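Glucanase (Klebsiella pneumoniae, PDB 5GY3) probably catalyses the endohydrolysis of beta-1,4-glucosidic linkages in cellulose and related beta-glucans, as a glycosyl hydrolase of family 8. Local coordinates at residues F67-N72 and N83-G88; N149-I154 and S215-R220; F153-W158 and L223-A228. All blocks are in the same frame, centred on the assembly; numbering follows the deposited sequence.

Contact 1 of 3, residues F67-N72 and N83-G88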
loop_
_atom_site.group_PDB
_atom_site.type_symbol
_atom_site.label_atom_id
_atom_site.label_comp_id
_atom_site.label_asym_id
_atom_site.label_seq_id
_atom_site.Cartn_x
_atom_site.Cartn_y
_atom_site.Cartn_z
ATOM N N PHE A 67 2.711 13.827 -4.723
ATOM C CA PHE A 67 2.977 13.369 -6.078
ATOM C C PHE A 67 1.671 13.096 -6.809
ATOM O O PHE A 67 0.782 12.434 -6.265
ATOM C CB PHE A 67 3.843 12.098 -6.065
ATOM C CG PHE A 67 5.146 12.273 -5.343
ATOM C CD1 PHE A 67 5.234 12.050 -3.980
ATOM C CD2 PHE A 67 6.277 12.689 -6.022
ATOM C CE1 PHE A 67 6.442 12.235 -3.307
ATOM C CE2 PHE A 67 7.487 12.864 -5.362
ATOM C CZ PHE A 67 7.564 12.647 -4.003
ATOM N N TYR A 68 1.565 13.582 -8.050
ATOM C CA TYR A 68 0.509 13.107 -8.942
ATOM C C TYR A 68 0.567 11.587 -9.024
ATOM O O TYR A 68 1.642 11.009 -9.205
ATOM C CB TYR A 68 0.680 13.721 -10.334
ATOM C CG TYR A 68 0.808 15.227 -10.320
ATOM C CD1 TYR A 68 -0.133 16.017 -9.673
ATOM C CD2 TYR A 68 1.871 15.859 -10.950
ATOM C CE1 TYR A 68 -0.024 17.395 -9.662
ATOM C CE2 TYR A 68 1.992 17.239 -10.939
ATOM C CZ TYR A 68 1.041 18.001 -10.294
ATOM O OH TYR A 68 1.155 19.376 -10.278
ATOM N N TRP A 69 -0.586 10.930 -8.876
ATOM C CA TRP A 69 -0.536 9.503 -8.576
ATOM C C TRP A 69 -0.351 8.621 -9.803
ATOM O O TRP A 69 0.136 7.503 -9.655
ATOM C CB TRP A 69 -1.793 9.053 -7.825
ATOM C CG TRP A 69 -3.014 8.876 -8.695
ATOM C CD1 TRP A 69 -3.824 9.862 -9.179
ATOM C CD2 TRP A 69 -3.568 7.633 -9.161
ATOM N NE1 TRP A 69 -4.852 9.310 -9.921
ATOM C CE2 TRP A 69 -4.712 7.945 -9.927
ATOM C CE3 TRP A 69 -3.205 6.286 -9.006
ATOM C CZ2 TRP A 69 -5.493 6.962 -10.538
ATOM C CZ3 TRP A 69 -3.982 5.311 -9.614
ATOM C CH2 TRP A 69 -5.115 5.655 -10.366
ATOM N N ARG A 70 -0.711 9.081 -10.999
ATOM C CA ARG A 70 -0.765 8.211 -12.165
ATOM C C ARG A 70 -0.109 8.869 -13.373
ATOM O O ARG A 70 -0.260 10.074 -13.599
ATOM C CB ARG A 70 -2.219 7.855 -12.491
ATOM C CG ARG A 70 -2.406 6.791 -13.564
ATOM C CD ARG A 70 -3.887 6.409 -13.614
ATOM N NE ARG A 70 -4.238 5.546 -14.739
ATOM C CZ ARG A 70 -4.513 5.999 -15.959
ATOM N NH1 ARG A 70 -4.450 7.301 -16.211
ATOM N NH2 ARG A 70 -4.839 5.152 -16.928
ATOM N N TYR A 71 0.601 8.059 -14.159
ATOM C CA TYR A 71 1.280 8.510 -15.369
ATOM C C TYR A 71 0.877 7.596 -16.516
ATOM O O TYR A 71 1.178 6.397 -16.489
ATOM C CB TYR A 71 2.804 8.496 -15.170
ATOM C CG TYR A 71 3.596 8.979 -16.372
ATOM C CD1 TYR A 71 3.867 10.325 -16.550
ATOM C CD2 TYR A 71 4.080 8.079 -17.314
ATOM C CE1 TYR A 71 4.600 10.770 -17.633
ATOM C CE2 TYR A 71 4.819 8.517 -18.406
ATOM C CZ TYR A 71 5.071 9.862 -18.557
ATOM O OH TYR A 71 5.801 10.304 -19.638
ATOM N N ASN A 72 0.169 8.148 -17.507
ATOM C CA ASN A 72 -0.272 7.373 -18.665
ATOM C C ASN A 72 0.525 7.803 -19.892
ATOM O O ASN A 72 0.261 8.873 -20.461
ATOM C CB ASN A 72 -1.776 7.556 -18.903
ATOM C CG ASN A 72 -2.303 6.682 -20.038
ATOM O OD1 ASN A 72 -1.546 5.958 -20.685
ATOM N ND2 ASN A 72 -3.610 6.734 -20.267
ATOM N N ASN A 83 -4.490 14.688 -8.732
ATOM C CA ASN A 83 -4.598 14.294 -7.337
ATOM C C ASN A 83 -3.472 13.328 -6.985
ATOM O O ASN A 83 -2.838 12.725 -7.854
ATOM C CB ASN A 83 -5.957 13.647 -7.055
ATOM C CG ASN A 83 -6.412 13.808 -5.598
ATOM O OD1 ASN A 83 -5.980 14.715 -4.871
ATOM N ND2 ASN A 83 -7.313 12.928 -5.176
ATOM N N ASN A 84 -3.225 13.195 -5.689
ATOM C CA ASN A 84 -2.245 12.254 -5.173
ATOM C C ASN A 84 -2.957 10.990 -4.711
ATOM O O ASN A 84 -4.188 10.926 -4.643
ATOM C CB ASN A 84 -1.461 12.878 -4.014
ATOM C CG ASN A 84 -2.318 13.075 -2.774
ATOM O OD1 ASN A 84 -3.275 13.856 -2.790
ATOM N ND2 ASN A 84 -1.987 12.361 -1.693
ATOM N N ALA A 85 -2.164 9.974 -4.396
ATOM C CA ALA A 85 -2.661 8.770 -3.745
ATOM C C ALA A 85 -1.803 8.587 -2.503
ATOM O O ALA A 85 -0.592 8.365 -2.609
ATOM C CB ALA A 85 -2.594 7.547 -4.664
ATOM N N SER A 86 -2.420 8.716 -1.327
ATOM C CA SER A 86 -1.633 8.852 -0.108
ATOM C C SER A 86 -0.811 7.609 0.201
ATOM O O SER A 86 0.238 7.719 0.853
ATOM C CB SER A 86 -2.547 9.202 1.063
ATOM O OG SER A 86 -3.237 10.402 0.780
ATOM N N ASP A 87 -1.257 6.423 -0.232
ATOM C CA ASP A 87 -0.415 5.257 0.002
ATOM C C ASP A 87 0.836 5.315 -0.860
ATOM O O ASP A 87 1.913 4.920 -0.411
ATOM C CB ASP A 87 -1.187 3.942 -0.199
ATOM C CG ASP A 87 -1.674 3.712 -1.629
ATOM O OD1 ASP A 87 -1.928 4.682 -2.385
ATOM O OD2 ASP A 87 -1.836 2.510 -1.982
ATOM N N GLY A 88 0.720 5.818 -2.091
ATOM C CA GLY A 88 1.904 5.949 -2.928
ATOM C C GLY A 88 2.906 6.934 -2.354
ATOM O O GLY A 88 4.102 6.641 -2.277
HETATM O O HOH W 1 0.590 10.028 -5.121
#
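W69 and the N83-A85 backbone meet at the lead-in to helix 86-103, whose first turn carries D87, the predicted nucleophile; A85 is the N-cap residue. The direct backbone link is a hydrogen bond from W69 N to N83 O of 3.1 Å, lying in the carbonyl plane. The same carbonyl oxygen also sits at the edge of the indole, 3.3 Å from W69 CD1, and takes the CA-H of Y68. The indole is brought there by a chi1 of 78°, with CG wedged between the backbone N and the carbonyl carbon. R70 CB covers one indole face, while W69 CB packs on A85 CB at 3.6 Å. Two residues before W69, F67 O has N84 CB and N84 CA both at 3.2 Å, the CA as a CA-H...O contact. A85 N donates at 2.8 Å to a water that lies 2.7 Å from F67 O, to which it can donate, and that bridges the N-cap amide to the other segment. D81 takes the W69 NE1 proton, and N84 ND2 is bonded to D89. Around the contact, F67 reaches helices 45-59 and 106-123, W69 touches T29 of helix 29-41, and strand 70-71 pairs with strand 27-28.

Contact 2 of 3, residues N149-I154 and S215-R220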
loop_
_atom_site.group_PDB
_atom_site.type_symbol
_atom_site.label_atom_id
_atom_site.label_comp_id
_atom_site.label_asym_id
_atom_site.label_seq_id
_atom_site.Cartn_x
_atom_site.Cartn_y
_atom_site.Cartn_z
ATOM N N ASN A 149 -9.677 4.442 2.523
ATOM C CA ASN A 149 -9.196 3.167 2.003
ATOM C C ASN A 149 -8.274 2.592 3.074
ATOM O O ASN A 149 -7.136 3.066 3.235
ATOM C CB ASN A 149 -8.479 3.351 0.670
ATOM C CG ASN A 149 -8.154 2.030 0.005
ATOM O OD1 ASN A 149 -7.718 1.084 0.667
ATOM N ND2 ASN A 149 -8.382 1.948 -1.302
ATOM N N PRO A 150 -8.739 1.626 3.869
ATOM C CA PRO A 150 -7.894 1.141 4.969
ATOM C C PRO A 150 -6.617 0.470 4.509
ATOM O O PRO A 150 -5.687 0.349 5.316
ATOM C CB PRO A 150 -8.807 0.157 5.727
ATOM C CG PRO A 150 -9.905 -0.195 4.761
ATOM C CD PRO A 150 -10.107 1.082 3.948
ATOM N N SER A 151 -6.526 0.051 3.242
ATOM C CA SER A 151 -5.261 -0.458 2.719
ATOM C C SER A 151 -4.226 0.645 2.519
ATOM O O SER A 151 -3.075 0.338 2.198
ATOM C CB SER A 151 -5.488 -1.210 1.405
ATOM O OG SER A 151 -5.527 -0.352 0.284
ATOM N N TYR A 152 -4.603 1.914 2.702
ATOM C CA TYR A 152 -3.641 3.013 2.751
ATOM C C TYR A 152 -3.142 3.291 4.169
ATOM O O TYR A 152 -2.319 4.200 4.361
ATOM C CB TYR A 152 -4.238 4.313 2.181
ATOM C CG TYR A 152 -4.625 4.329 0.711
ATOM C CD1 TYR A 152 -4.809 3.157 -0.011
ATOM C CD2 TYR A 152 -4.812 5.539 0.052
ATOM C CE1 TYR A 152 -5.173 3.181 -1.356
ATOM C CE2 TYR A 152 -5.185 5.579 -1.294
ATOM C CZ TYR A 152 -5.361 4.396 -1.986
ATOM O OH TYR A 152 -5.721 4.408 -3.309
ATOM N N PHE A 153 -3.614 2.544 5.170
ATOM C CA PHE A 153 -3.077 2.658 6.536
ATOM C C PHE A 153 -1.812 1.802 6.616
ATOM O O PHE A 153 -1.820 0.670 7.105
ATOM C CB PHE A 153 -4.073 2.189 7.596
ATOM C CG PHE A 153 -5.414 2.896 7.608
ATOM C CD1 PHE A 153 -5.688 4.000 6.813
ATOM C CD2 PHE A 153 -6.413 2.426 8.457
ATOM C CE1 PHE A 153 -6.952 4.612 6.852
ATOM C CE2 PHE A 153 -7.669 3.035 8.507
ATOM C CZ PHE A 153 -7.932 4.125 7.701
ATOM N N ILE A 154 -0.698 2.350 6.138
ATOM C CA ILE A 154 0.534 1.545 5.970
ATOM C C ILE A 154 1.265 1.577 7.309
ATOM O O ILE A 154 2.235 2.310 7.524
ATOM C CB ILE A 154 1.382 2.030 4.797
ATOM C CG1 ILE A 154 0.501 2.084 3.540
ATOM C CG2 ILE A 154 2.550 1.054 4.575
ATOM C CD1 ILE A 154 1.227 2.504 2.272
ATOM N N SER A 215 -11.000 -6.919 -1.892
ATOM C CA SER A 215 -10.353 -7.405 -3.110
ATOM C C SER A 215 -8.929 -6.869 -3.232
ATOM O O SER A 215 -8.132 -7.033 -2.305
ATOM C CB SER A 215 -11.192 -7.057 -4.350
ATOM O OG SER A 215 -11.282 -5.666 -4.561
ATOM N N PHE A 216 -8.569 -6.275 -4.368
ATOM C CA PHE A 216 -7.146 -6.066 -4.638
ATOM C C PHE A 216 -6.514 -4.956 -3.805
ATOM O O PHE A 216 -5.281 -4.944 -3.664
ATOM C CB PHE A 216 -6.927 -5.770 -6.124
ATOM C CG PHE A 216 -7.348 -6.888 -7.023
ATOM C CD1 PHE A 216 -6.580 -8.036 -7.120
ATOM C CD2 PHE A 216 -8.520 -6.797 -7.761
ATOM C CE1 PHE A 216 -6.959 -9.075 -7.954
ATOM C CE2 PHE A 216 -8.914 -7.835 -8.596
ATOM C CZ PHE A 216 -8.135 -8.975 -8.690
ATOM N N ASP A 217 -7.307 -4.021 -3.275
ATOM C CA ASP A 217 -6.774 -3.058 -2.315
ATOM C C ASP A 217 -6.706 -3.673 -0.921
ATOM O O ASP A 217 -5.633 -3.719 -0.296
ATOM C CB ASP A 217 -7.629 -1.787 -2.278
ATOM C CG ASP A 217 -7.259 -0.781 -3.365
ATOM O OD1 ASP A 217 -6.291 -1.012 -4.127
ATOM O OD2 ASP A 217 -7.939 0.258 -3.438
ATOM N N ALA A 218 -7.841 -4.192 -0.446
ATOM C CA ALA A 218 -7.968 -4.594 0.953
ATOM C C ALA A 218 -7.021 -5.725 1.331
ATOM O O ALA A 218 -6.602 -5.805 2.496
ATOM C CB ALA A 218 -9.414 -4.999 1.239
ATOM N N ILE A 219 -6.666 -6.589 0.370
ATOM C CA ILE A 219 -5.778 -7.712 0.657
ATOM C C ILE A 219 -4.407 -7.242 1.142
ATOM O O ILE A 219 -3.680 -8.010 1.776
ATOM C CB ILE A 219 -5.674 -8.608 -0.597
ATOM C CG1 ILE A 219 -5.015 -9.949 -0.257
ATOM C CG2 ILE A 219 -4.888 -7.901 -1.693
ATOM C CD1 ILE A 219 -5.733 -10.704 0.845
ATOM N N ARG A 220 -4.033 -5.984 0.891
ATOM C CA ARG A 220 -2.775 -5.481 1.435
ATOM C C ARG A 220 -2.833 -5.245 2.941
ATOM O O ARG A 220 -1.776 -5.113 3.568
ATOM C CB ARG A 220 -2.369 -4.185 0.724
ATOM C CG ARG A 220 -1.913 -4.437 -0.693
ATOM C CD ARG A 220 -1.298 -3.199 -1.316
ATOM N NE ARG A 220 -2.203 -2.056 -1.228
ATOM C CZ ARG A 220 -3.001 -1.649 -2.208
ATOM N NH1 ARG A 220 -3.004 -2.301 -3.365
ATOM N NH2 ARG A 220 -3.789 -0.586 -2.033
HETATM O O HOH W 2 -1.329 0.582 0.023
HETATM O O HOH W 3 -6.596 2.320 -4.636
#
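The short 3-10 segment 150-152 lies against the type I turn D217-R220, closest at S151 and A218, whose CA atoms are 5.2 Å apart. S151 presses its CB against D217 O at 3.0 Å, a tight fit. A chi1 of 84° turns its OG back over its own backbone, and the hydroxyl gives its proton to N149 OD1 at 2.6 Å, arriving from above that carbonyl plane. S151 N adds a weak bond to the same OD1, so the N149 amide is gripped on its oxygen by one residue and turned with its nitrogen toward D217. N149 ND2 then donates across the contact to D217 OD2 at 2.8 Å. The acceptor lies almost in the amide plane, but the carboxylate is turned 53° from it and is met from above its own plane. That OD2 also accepts a hydrogen bond of 2.7 Å from a water that is bonded to Y152 OH, so two groups hold it.

Both loops precede helices, 155-164 and 220-228, of the alpha-helical barrel of family 8 hydrolases, and they lie beside D87, the predicted nucleophile, whose side chain is touched by Y152.

R220 is bent at chi3 (-54°), folding its guanidinium back over D217 O, which lies over the centre of one face. Its NH2 makes a salt bridge with D217 OD1 at 3.3 Å, whose hydrogen bond is weak, and comes within 2.9 Å of S151 OG; Y152 CE1 lies at the guanidinium edge, near its plane. A second water spans the contact, donating to S151 O and weakly accepting from R220 NE. Weak, long ion pairs also run from R220 to D87 and to E30 of helix 29-41.

Contact 3 of 3, residues F153-W158 and L223-A228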
loop_
_atom_site.group_PDB
_atom_site.type_symbol
_atom_site.label_atom_id
_atom_site.label_comp_id
_atom_site.label_asym_id
_atom_site.label_seq_id
_atom_site.Cartn_x
_atom_site.Cartn_y
_atom_site.Cartn_z
ATOM N N PHE A 153 -3.614 2.544 5.170
ATOM C CA PHE A 153 -3.077 2.658 6.536
ATOM C C PHE A 153 -1.812 1.802 6.616
ATOM O O PHE A 153 -1.820 0.670 7.105
ATOM C CB PHE A 153 -4.073 2.189 7.596
ATOM C CG PHE A 153 -5.414 2.896 7.608
ATOM C CD1 PHE A 153 -5.688 4.000 6.813
ATOM C CD2 PHE A 153 -6.413 2.426 8.457
ATOM C CE1 PHE A 153 -6.952 4.612 6.852
ATOM C CE2 PHE A 153 -7.669 3.035 8.507
ATOM C CZ PHE A 153 -7.932 4.125 7.701
ATOM N N ILE A 154 -0.698 2.350 6.138
ATOM C CA ILE A 154 0.534 1.545 5.970
ATOM C C ILE A 154 1.265 1.577 7.309
ATOM O O ILE A 154 2.235 2.310 7.524
ATOM C CB ILE A 154 1.382 2.030 4.797
ATOM C CG1 ILE A 154 0.501 2.084 3.540
ATOM C CG2 ILE A 154 2.550 1.054 4.575
ATOM C CD1 ILE A 154 1.227 2.504 2.272
ATOM N N PHE A 155 0.805 0.722 8.221
ATOM C CA PHE A 155 1.306 0.723 9.594
ATOM C C PHE A 155 2.825 0.621 9.713
ATOM O O PHE A 155 3.396 1.367 10.524
ATOM C CB PHE A 155 0.626 -0.408 10.382
ATOM C CG PHE A 155 -0.869 -0.315 10.382
ATOM C CD1 PHE A 155 -1.511 0.710 11.063
ATOM C CD2 PHE A 155 -1.629 -1.242 9.687
ATOM C CE1 PHE A 155 -2.906 0.806 11.063
ATOM C CE2 PHE A 155 -3.024 -1.149 9.675
ATOM C CZ PHE A 155 -3.653 -0.130 10.373
ATOM N N PRO A 156 3.539 -0.234 8.968
ATOM C CA PRO A 156 4.997 -0.287 9.175
ATOM C C PRO A 156 5.712 0.978 8.716
ATOM O O PRO A 156 6.743 1.350 9.301
ATOM C CB PRO A 156 5.422 -1.521 8.362
ATOM C CG PRO A 156 4.361 -1.648 7.298
ATOM C CD PRO A 156 3.088 -1.255 7.999
ATOM N N ALA A 157 5.192 1.648 7.687
ATOM C CA ALA A 157 5.743 2.936 7.290
ATOM C C ALA A 157 5.516 3.983 8.370
ATOM O O ALA A 157 6.425 4.754 8.697
ATOM C CB ALA A 157 5.124 3.383 5.974
ATOM N N TRP A 158 4.299 4.038 8.926
ATOM C CA TRP A 158 4.001 5.035 9.950
ATOM C C TRP A 158 4.902 4.863 11.169
ATOM O O TRP A 158 5.338 5.850 11.774
ATOM C CB TRP A 158 2.536 4.944 10.359
ATOM C CG TRP A 158 1.579 5.286 9.256
ATOM C CD1 TRP A 158 1.890 5.690 7.987
ATOM C CD2 TRP A 158 0.150 5.250 9.328
ATOM N NE1 TRP A 158 0.739 5.919 7.271
ATOM C CE2 TRP A 158 -0.343 5.648 8.071
ATOM C CE3 TRP A 158 -0.761 4.923 10.345
ATOM C CZ2 TRP A 158 -1.710 5.739 7.796
ATOM C CZ3 TRP A 158 -2.121 5.002 10.073
ATOM C CH2 TRP A 158 -2.582 5.409 8.809
ATOM N N LEU A 223 -1.076 -7.914 4.887
ATOM C CA LEU A 223 0.337 -7.702 4.609
ATOM C C LEU A 223 0.909 -6.617 5.513
ATOM O O LEU A 223 1.915 -6.832 6.194
ATOM C CB LEU A 223 0.536 -7.339 3.139
ATOM C CG LEU A 223 1.901 -6.764 2.742
ATOM C CD1 LEU A 223 3.040 -7.779 2.949
ATOM C CD2 LEU A 223 1.845 -6.324 1.289
ATOM N N TYR A 224 0.273 -5.439 5.549
ATOM C CA TYR A 224 0.844 -4.363 6.360
ATOM C C TYR A 224 0.741 -4.667 7.852
ATOM O O TYR A 224 1.649 -4.318 8.622
ATOM C CB TYR A 224 0.161 -3.035 6.036
ATOM C CG TYR A 224 0.399 -2.528 4.637
ATOM C CD1 TYR A 224 1.638 -2.656 4.017
ATOM C CD2 TYR A 224 -0.628 -1.902 3.931
ATOM C CE1 TYR A 224 1.844 -2.165 2.719
ATOM C CE2 TYR A 224 -0.434 -1.423 2.651
ATOM C CZ TYR A 224 0.799 -1.556 2.045
ATOM O OH TYR A 224 0.970 -1.057 0.765
ATOM N N LEU A 225 -0.334 -5.339 8.278
ATOM C CA LEU A 225 -0.458 -5.729 9.680
ATOM C C LEU A 225 0.640 -6.703 10.082
ATOM O O LEU A 225 1.271 -6.552 11.135
ATOM C CB LEU A 225 -1.825 -6.368 9.935
ATOM C CG LEU A 225 -3.051 -5.458 9.967
ATOM C CD1 LEU A 225 -4.320 -6.313 10.055
ATOM C CD2 LEU A 225 -2.973 -4.467 11.132
ATOM N N SER A 226 0.836 -7.748 9.282
ATOM C CA SER A 226 1.869 -8.721 9.600
ATOM C C SER A 226 3.264 -8.108 9.492
ATOM O O SER A 226 4.165 -8.484 10.249
ATOM C CB SER A 226 1.736 -9.929 8.680
ATOM O OG SER A 226 2.695 -10.893 9.056
ATOM N N TRP A 227 3.453 -7.162 8.569
ATOM C CA TRP A 227 4.737 -6.475 8.441
ATOM C C TRP A 227 5.071 -5.717 9.722
ATOM O O TRP A 227 6.207 -5.768 10.219
ATOM C CB TRP A 227 4.656 -5.526 7.241
ATOM C CG TRP A 227 5.938 -5.093 6.617
ATOM C CD1 TRP A 227 7.162 -4.942 7.222
ATOM C CD2 TRP A 227 6.126 -4.757 5.238
ATOM N NE1 TRP A 227 8.095 -4.528 6.294
ATOM C CE2 TRP A 227 7.483 -4.407 5.071
ATOM C CE3 TRP A 227 5.274 -4.717 4.123
ATOM C CZ2 TRP A 227 8.007 -4.025 3.838
ATOM C CZ3 TRP A 227 5.801 -4.339 2.902
ATOM C CH2 TRP A 227 7.150 -3.997 2.767
ATOM N N ALA A 228 4.082 -5.021 10.279
ATOM C CA ALA A 228 4.307 -4.245 11.493
ATOM C C ALA A 228 4.307 -5.119 12.743
ATOM O O ALA A 228 5.129 -4.905 13.643
ATOM C CB ALA A 228 3.247 -3.152 11.607
#
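Y224 O takes the regular helix bond from A228 N at 3.0 Å, and P156 CD comes up against the same oxygen at 3.4 Å. P156 sits in the first turn of helix 155-164, and its ring packs on helix 220-228. The next ring atom, CG, lies over W227: P156 CG stands 4.2 Å from the centroid of the five-membered ring, a CH-pi contact over the indole face but displaced toward its rim. A W227 chi1 of -159°, roughly anti to the backbone N, carries the indole to the proline. The indole NE1 is occupied by D308, and the ring also meets W94 of helix 86-103. At the other end of the contact, I154 lies over one face of Y224. Its CG2 lies 3.9 Å from the phenol centroid, 14° off the ring normal, and its CG1 touches Y224 CE2 from the same face at 3.7 Å. F155 runs alongside L225 with its CE2 3.6 Å from L225 CD2, while its CB rests on A228 CB at 4.0 Å. Beyond F155 lies helix 167-183, and beyond W227 helix 293-307. No hydrogen bond crosses between the segments. Apolar packing between helices 155-164 and 220-228 is consistent with the (alpha/alpha)6 barrel of this clan, here with I154 touching D87, the predicted nucleophile.

In the fold
Along the chain, contact 1 closes before the other two open, and contacts 2 and 3 start from the same stretch, sharing F153 and I154. Their centres lie about 10 Å apart, while contact 1 is about 16 Å from contact 2 and 20 Å from contact 3. The three bring together the beginnings of helices 86-103 and 155-164 and the length of helix 220-228. D87, in contact 1, is where they meet: its OD2 packs against Y152 and R220 of contact 2, and its O against I154 CD1 of both later contacts. Polar loops thus border the predicted nucleophile, with the apolar helix interface of contact 3 adjoining them.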